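Local structure of programmed cell death 6-interacting protein (Homo sapiens, 5WA1) at residues 186-191 / 198-203; 179-184 / 203-208. The protein acts in endocytosis, multivesicular body biogenesis, membrane repair and cytokinesis, and is represented here by its Bro1 domain, the part that engages the ESCRT-III subunit CHMP4C. One frame throughout, in Å; residues are numbered along the deposited sequence.

Contact 1 of 2, residues 186-191 / 198-203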
loop_
_atom_site.group_PDB
_atom_site.type_symbol
_atom_site.label_atom_id
_atom_site.label_comp_id
_atom_site.label_asym_id
_atom_site.label_seq_id
_atom_site.Cartn_x
_atom_site.Cartn_y
_atom_site.Cartn_z
ATOM N N GLU A 186 13.789 5.306 -1.690
ATOM C CA GLU A 186 14.720 6.135 -2.439
ATOM C C GLU A 186 15.532 7.089 -1.569
ATOM O O GLU A 186 16.509 7.663 -2.058
ATOM C CB GLU A 186 13.949 6.924 -3.499
ATOM C CG GLU A 186 13.246 6.037 -4.509
ATOM C CD GLU A 186 12.302 6.809 -5.411
ATOM O OE1 GLU A 186 11.679 7.782 -4.934
ATOM O OE2 GLU A 186 12.181 6.438 -6.600
ATOM N N THR A 187 15.174 7.270 -0.297
ATOM C CA THR A 187 15.801 8.297 0.522
ATOM C C THR A 187 16.379 7.795 1.837
ATOM O O THR A 187 17.173 8.518 2.444
ATOM C CB THR A 187 14.798 9.420 0.836
ATOM O OG1 THR A 187 13.706 8.889 1.599
ATOM C CG2 THR A 187 14.258 10.036 -0.450
ATOM N N VAL A 188 16.026 6.588 2.286
ATOM C CA VAL A 188 16.371 6.172 3.642
ATOM C C VAL A 188 17.883 6.057 3.826
ATOM O O VAL A 188 18.401 6.336 4.916
ATOM C CB VAL A 188 15.651 4.852 3.990
ATOM C CG1 VAL A 188 16.131 3.716 3.097
ATOM C CG2 VAL A 188 15.824 4.509 5.465
ATOM N N LEU A 189 18.618 5.672 2.777
ATOM C CA LEU A 189 20.044 5.402 2.943
ATOM C C LEU A 189 20.836 6.690 3.143
ATOM O O LEU A 189 21.674 6.779 4.050
ATOM C CB LEU A 189 20.572 4.613 1.749
ATOM C CG LEU A 189 20.050 3.176 1.708
ATOM C CD1 LEU A 189 20.770 2.350 0.647
ATOM C CD2 LEU A 189 20.167 2.529 3.086
ATOM N N SER A 190 20.595 7.700 2.301
ATOM C CA SER A 190 21.305 8.967 2.458
ATOM C C SER A 190 20.864 9.701 3.716
ATOM O O SER A 190 21.642 10.470 4.290
ATOM C CB SER A 190 21.095 9.852 1.230
ATOM O OG SER A 190 19.729 10.205 1.088
ATOM N N ALA A 191 19.625 9.473 4.160
ATOM C CA ALA A 191 19.126 10.135 5.358
ATOM C C ALA A 191 19.773 9.586 6.624
ATOM O O ALA A 191 19.975 10.333 7.588
ATOM C CB ALA A 191 17.607 9.997 5.436
ATOM N N VAL A 198 15.677 -3.673 9.199
ATOM C CA VAL A 198 15.251 -4.310 7.955
ATOM C C VAL A 198 13.892 -3.778 7.502
ATOM O O VAL A 198 13.618 -3.712 6.297
ATOM C CB VAL A 198 15.244 -5.842 8.118
ATOM C CG1 VAL A 198 14.769 -6.523 6.838
ATOM C CG2 VAL A 198 16.633 -6.339 8.484
ATOM N N ASP A 199 13.039 -3.350 8.438
ATOM C CA ASP A 199 11.681 -2.965 8.060
ATOM C C ASP A 199 11.670 -1.733 7.152
ATOM O O ASP A 199 10.864 -1.656 6.217
ATOM C CB ASP A 199 10.828 -2.729 9.308
ATOM C CG ASP A 199 11.358 -1.602 10.189
ATOM O OD1 ASP A 199 12.522 -1.173 10.003
ATOM O OD2 ASP A 199 10.604 -1.160 11.087
ATOM N N ILE A 200 12.567 -0.773 7.385
ATOM C CA ILE A 200 12.612 0.435 6.561
ATOM C C ILE A 200 13.712 0.366 5.509
ATOM O O ILE A 200 13.941 1.344 4.792
ATOM C CB ILE A 200 12.758 1.703 7.427
ATOM C CG1 ILE A 200 14.072 1.685 8.204
ATOM C CG2 ILE A 200 11.550 1.841 8.346
ATOM C CD1 ILE A 200 14.373 3.000 8.932
ATOM N N SER A 201 14.390 -0.773 5.389
ATOM C CA SER A 201 15.450 -0.899 4.405
ATOM C C SER A 201 14.854 -0.912 2.996
ATOM O O SER A 201 13.710 -1.342 2.799
ATOM C CB SER A 201 16.263 -2.169 4.652
ATOM O OG SER A 201 15.522 -3.330 4.284
ATOM N N PRO A 202 15.608 -0.423 2.002
ATOM C CA PRO A 202 15.044 -0.250 0.648
ATOM C C PRO A 202 14.393 -1.495 0.070
ATOM O O PRO A 202 13.360 -1.384 -0.607
ATOM C CB PRO A 202 16.262 0.188 -0.173
ATOM C CG PRO A 202 17.149 0.887 0.827
ATOM C CD PRO A 202 16.965 0.151 2.126
ATOM N N ASP A 203 14.960 -2.679 0.317
ATOM C CA ASP A 203 14.361 -3.896 -0.227
ATOM C C ASP A 203 12.976 -4.148 0.359
ATOM O O ASP A 203 12.044 -4.515 -0.364
ATOM C CB ASP A 203 15.277 -5.090 0.027
ATOM C CG ASP A 203 16.282 -5.293 -1.083
ATOM O OD1 ASP A 203 16.581 -4.309 -1.793
ATOM O OD2 ASP A 203 16.767 -6.434 -1.253
#

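Contact 2 of 2, residues 179-184 / 203-208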
loop_
_atom_site.group_PDB
_atom_site.type_symbol
_atom_site.label_atom_id
_atom_site.label_comp_id
_atom_site.label_asym_id
_atom_site.label_seq_id
_atom_site.Cartn_x
_atom_site.Cartn_y
_atom_site.Cartn_z
ATOM N N GLY A 179 3.236 5.127 -2.643
ATOM C CA GLY A 179 4.175 6.204 -2.901
ATOM C C GLY A 179 5.022 6.550 -1.696
ATOM O O GLY A 179 6.177 6.970 -1.839
ATOM N N ALA A 180 4.473 6.380 -0.493
ATOM C CA ALA A 180 5.241 6.707 0.702
ATOM C C ALA A 180 6.294 5.645 0.994
ATOM O O ALA A 180 7.427 5.984 1.346
ATOM C CB ALA A 180 4.308 6.887 1.903
ATOM N N PHE A 181 5.946 4.357 0.853
ATOM C CA PHE A 181 6.966 3.317 0.971
ATOM C C PHE A 181 8.043 3.503 -0.085
ATOM O O PHE A 181 9.231 3.294 0.183
ATOM C CB PHE A 181 6.347 1.921 0.846
ATOM C CG PHE A 181 5.543 1.495 2.044
ATOM C CD1 PHE A 181 6.063 1.592 3.324
ATOM C CD2 PHE A 181 4.256 0.979 1.878
ATOM C CE1 PHE A 181 5.317 1.190 4.431
ATOM C CE2 PHE A 181 3.504 0.583 2.975
ATOM C CZ PHE A 181 4.033 0.678 4.253
ATOM N N LEU A 182 7.644 3.912 -1.293
ATOM C CA LEU A 182 8.620 4.116 -2.361
ATOM C C LEU A 182 9.513 5.314 -2.073
ATOM O O LEU A 182 10.712 5.294 -2.390
ATOM C CB LEU A 182 7.906 4.296 -3.696
ATOM C CG LEU A 182 8.847 4.385 -4.888
ATOM C CD1 LEU A 182 9.614 3.080 -5.027
ATOM C CD2 LEU A 182 8.066 4.696 -6.145
ATOM N N HIS A 183 8.952 6.377 -1.491
ATOM C CA HIS A 183 9.784 7.510 -1.091
ATOM C C HIS A 183 10.812 7.092 -0.048
ATOM O O HIS A 183 11.965 7.534 -0.091
ATOM C CB HIS A 183 8.915 8.651 -0.561
ATOM C CG HIS A 183 9.657 9.940 -0.399
ATOM N ND1 HIS A 183 9.966 10.471 0.835
ATOM C CD2 HIS A 183 10.151 10.806 -1.315
ATOM C CE1 HIS A 183 10.621 11.606 0.672
ATOM N NE2 HIS A 183 10.747 11.832 -0.623
ATOM N N ILE A 184 10.417 6.234 0.897
ATOM C CA ILE A 184 11.381 5.748 1.882
ATOM C C ILE A 184 12.476 4.947 1.193
ATOM O O ILE A 184 13.662 5.082 1.519
ATOM C CB ILE A 184 10.681 4.919 2.971
ATOM C CG1 ILE A 184 9.605 5.749 3.668
ATOM C CG2 ILE A 184 11.695 4.418 3.998
ATOM C CD1 ILE A 184 8.835 4.976 4.694
ATOM N N ASP A 203 14.960 -2.679 0.317
ATOM C CA ASP A 203 14.361 -3.896 -0.227
ATOM C C ASP A 203 12.976 -4.148 0.359
ATOM O O ASP A 203 12.044 -4.515 -0.364
ATOM C CB ASP A 203 15.277 -5.090 0.027
ATOM C CG ASP A 203 16.282 -5.293 -1.083
ATOM O OD1 ASP A 203 16.581 -4.309 -1.793
ATOM O OD2 ASP A 203 16.767 -6.434 -1.253
ATOM N N THR A 204 12.821 -3.949 1.667
ATOM C CA THR A 204 11.535 -4.203 2.305
ATOM C C THR A 204 10.483 -3.195 1.861
ATOM O O THR A 204 9.357 -3.579 1.523
ATOM C CB THR A 204 11.685 -4.177 3.825
ATOM O OG1 THR A 204 12.678 -5.128 4.223
ATOM C CG2 THR A 204 10.358 -4.520 4.491
ATOM N N VAL A 205 10.816 -1.896 1.881
ATOM C CA VAL A 205 9.800 -0.893 1.567
ATOM C C VAL A 205 9.524 -0.855 0.071
ATOM O O VAL A 205 8.420 -0.493 -0.348
ATOM C CB VAL A 205 10.190 0.499 2.104
ATOM C CG1 VAL A 205 9.952 0.571 3.617
ATOM C CG2 VAL A 205 11.634 0.844 1.762
ATOM N N GLY A 206 10.495 -1.237 -0.758
ATOM C CA GLY A 206 10.200 -1.422 -2.169
ATOM C C GLY A 206 9.161 -2.503 -2.403
ATOM O O GLY A 206 8.269 -2.354 -3.244
ATOM N N THR A 207 9.252 -3.607 -1.657
ATOM C CA THR A 207 8.255 -4.664 -1.820
ATOM C C THR A 207 6.900 -4.225 -1.277
ATOM O O THR A 207 5.867 -4.464 -1.905
ATOM C CB THR A 207 8.720 -5.956 -1.143
ATOM O OG1 THR A 207 9.882 -6.451 -1.815
ATOM C CG2 THR A 207 7.628 -7.025 -1.204
ATOM N N LEU A 208 6.886 -3.575 -0.111
ATOM C CA LEU A 208 5.636 -3.033 0.411
ATOM C C LEU A 208 5.011 -2.048 -0.568
ATOM O O LEU A 208 3.785 -2.003 -0.710
ATOM C CB LEU A 208 5.876 -2.346 1.761
ATOM C CG LEU A 208 6.309 -3.275 2.898
ATOM C CD1 LEU A 208 6.688 -2.459 4.133
ATOM C CD2 LEU A 208 5.191 -4.247 3.221
#

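Contact 1 of 2, residues 186-191 / 198-203
Val188, the residue of helix 164-191 with most surface buried here, meets the other segment with both of its methyl groups. CG1 lies between the backbone N and the carbonyl carbon (chi1 64°) and touches the Pro202 ring at CG, 3.8 Å away; CG2 reaches CD1 of Ile200 at 4.1 Å. Between these two apolar contacts sits a carbonyl: Val188 CG1 is 3.6 Å from Ile200 O, and CG2 of the same valine is almost as close to that oxygen. Ile200 O is thus buried against methyl groups, and no hydrogen-bond donor reaches it. Pro202 presents the CG and CD corner of its ring, which fits between Val188 and Leu189. Leu189 approaches from the more exposed side, its CG standing 3.8 Å from Pro202 CG while both of its methyls also border the ring. The contact closes the end of an antiparallel helical hairpin (an alpha-hairpin) in the helical part of the Bro1 domain: helix 164-191 ends, a linker without regular structure follows, and Pro202 opens helix 202-226 directly after Ser201 at the N-cap position. Ser201 OG bonds back to Val198 O at 2.8 Å, reaching it from the same face of the carbonyl plane as the Ser201 N bond; Val198 O accepts from both, and from Thr204 OG1 as well. Behind the interface, Val188 rests on Ser142, and Ile200 on Tyr139 and Phe146 of helix 137-157. Asp199 ties the linker to Lys31 through a salt bridge and to the backbone N of Ala119.

Contact 2 of 2, residues 179-184 / 203-208
Helices 179-184 and 203-208 run antiparallel, their N-to-C directions 159° apart and their axes approaching to 7.8 Å. This is the close pairing of consecutive helices in an antiparallel hairpin, here inside the elongated, mostly helical Bro1 domain, whose family belongs to the TPR clan. The backbones come nearest at Phe181 and Val205, whose CA atoms are 5.1 Å apart, close enough for side-chain carbons to lie against main-chain oxygens. Phe181 CB is 3.4 Å from Val205 O, and Val205 CB returns the contact at 3.5 Å from Phe181 O. No hydrogen bond crosses the interface, whose cohesion comes from apolar packing.

Phe181 has more surface buried by the contact than any other residue of the two segments. With CG anti to its carbonyl carbon (chi1 -73°), the ring stands across the direction of helix 203-208, with Leu208 over one face. Val205 meets the ring obliquely through CG1, 4.0 Å from Phe181 CD1, while its other methyl, CG2, lies 4.2 Å from Ile184 CG2. The valine therefore fills the space between two side chains one helical turn apart.

Around this buried interface, Phe146 of helix 137-157 stacks edge-to-face with Phe181, and Ala149 of the same helix also touches the Phe181 side chain. Further along helix 202-226, Ser209 and Met212 pack against Phe181, whereas Leu208 reaches Val28 and Leu258 in neighbouring loops.

Leu208 engages the phenyl group at two levels: its CD1 methyl is 3.9 Å from Phe181 CE1 on the far part of the ring, and its CB makes a CH-pi contact 3.9 Å from the Phe181 ring centroid, only 17° off the ring normal and displaced toward the CG-CD2 side.

Contact 1 and contact 2 are successive levels of one helical hairpin, formed by helices 164-191 and 202-226, with centres about 8 Å apart. Contact 1 lies at the turn, partly buried; contact 2 lies deeper, with its centre about 9 Å from the centre of the chain. They share Asp203 and join through the helix start, where Val198 O is 2.7 Å from Thr204 OG1, a probable hydrogen bond. Val205 links the packing too, its CG2 lying 3.8 Å from Ile200 O. Phe146 of helix 137-157 touches both Ile200 and Phe181. Residues 198-203 and 203-208 fall within the region that interacts with CHMP4 proteins.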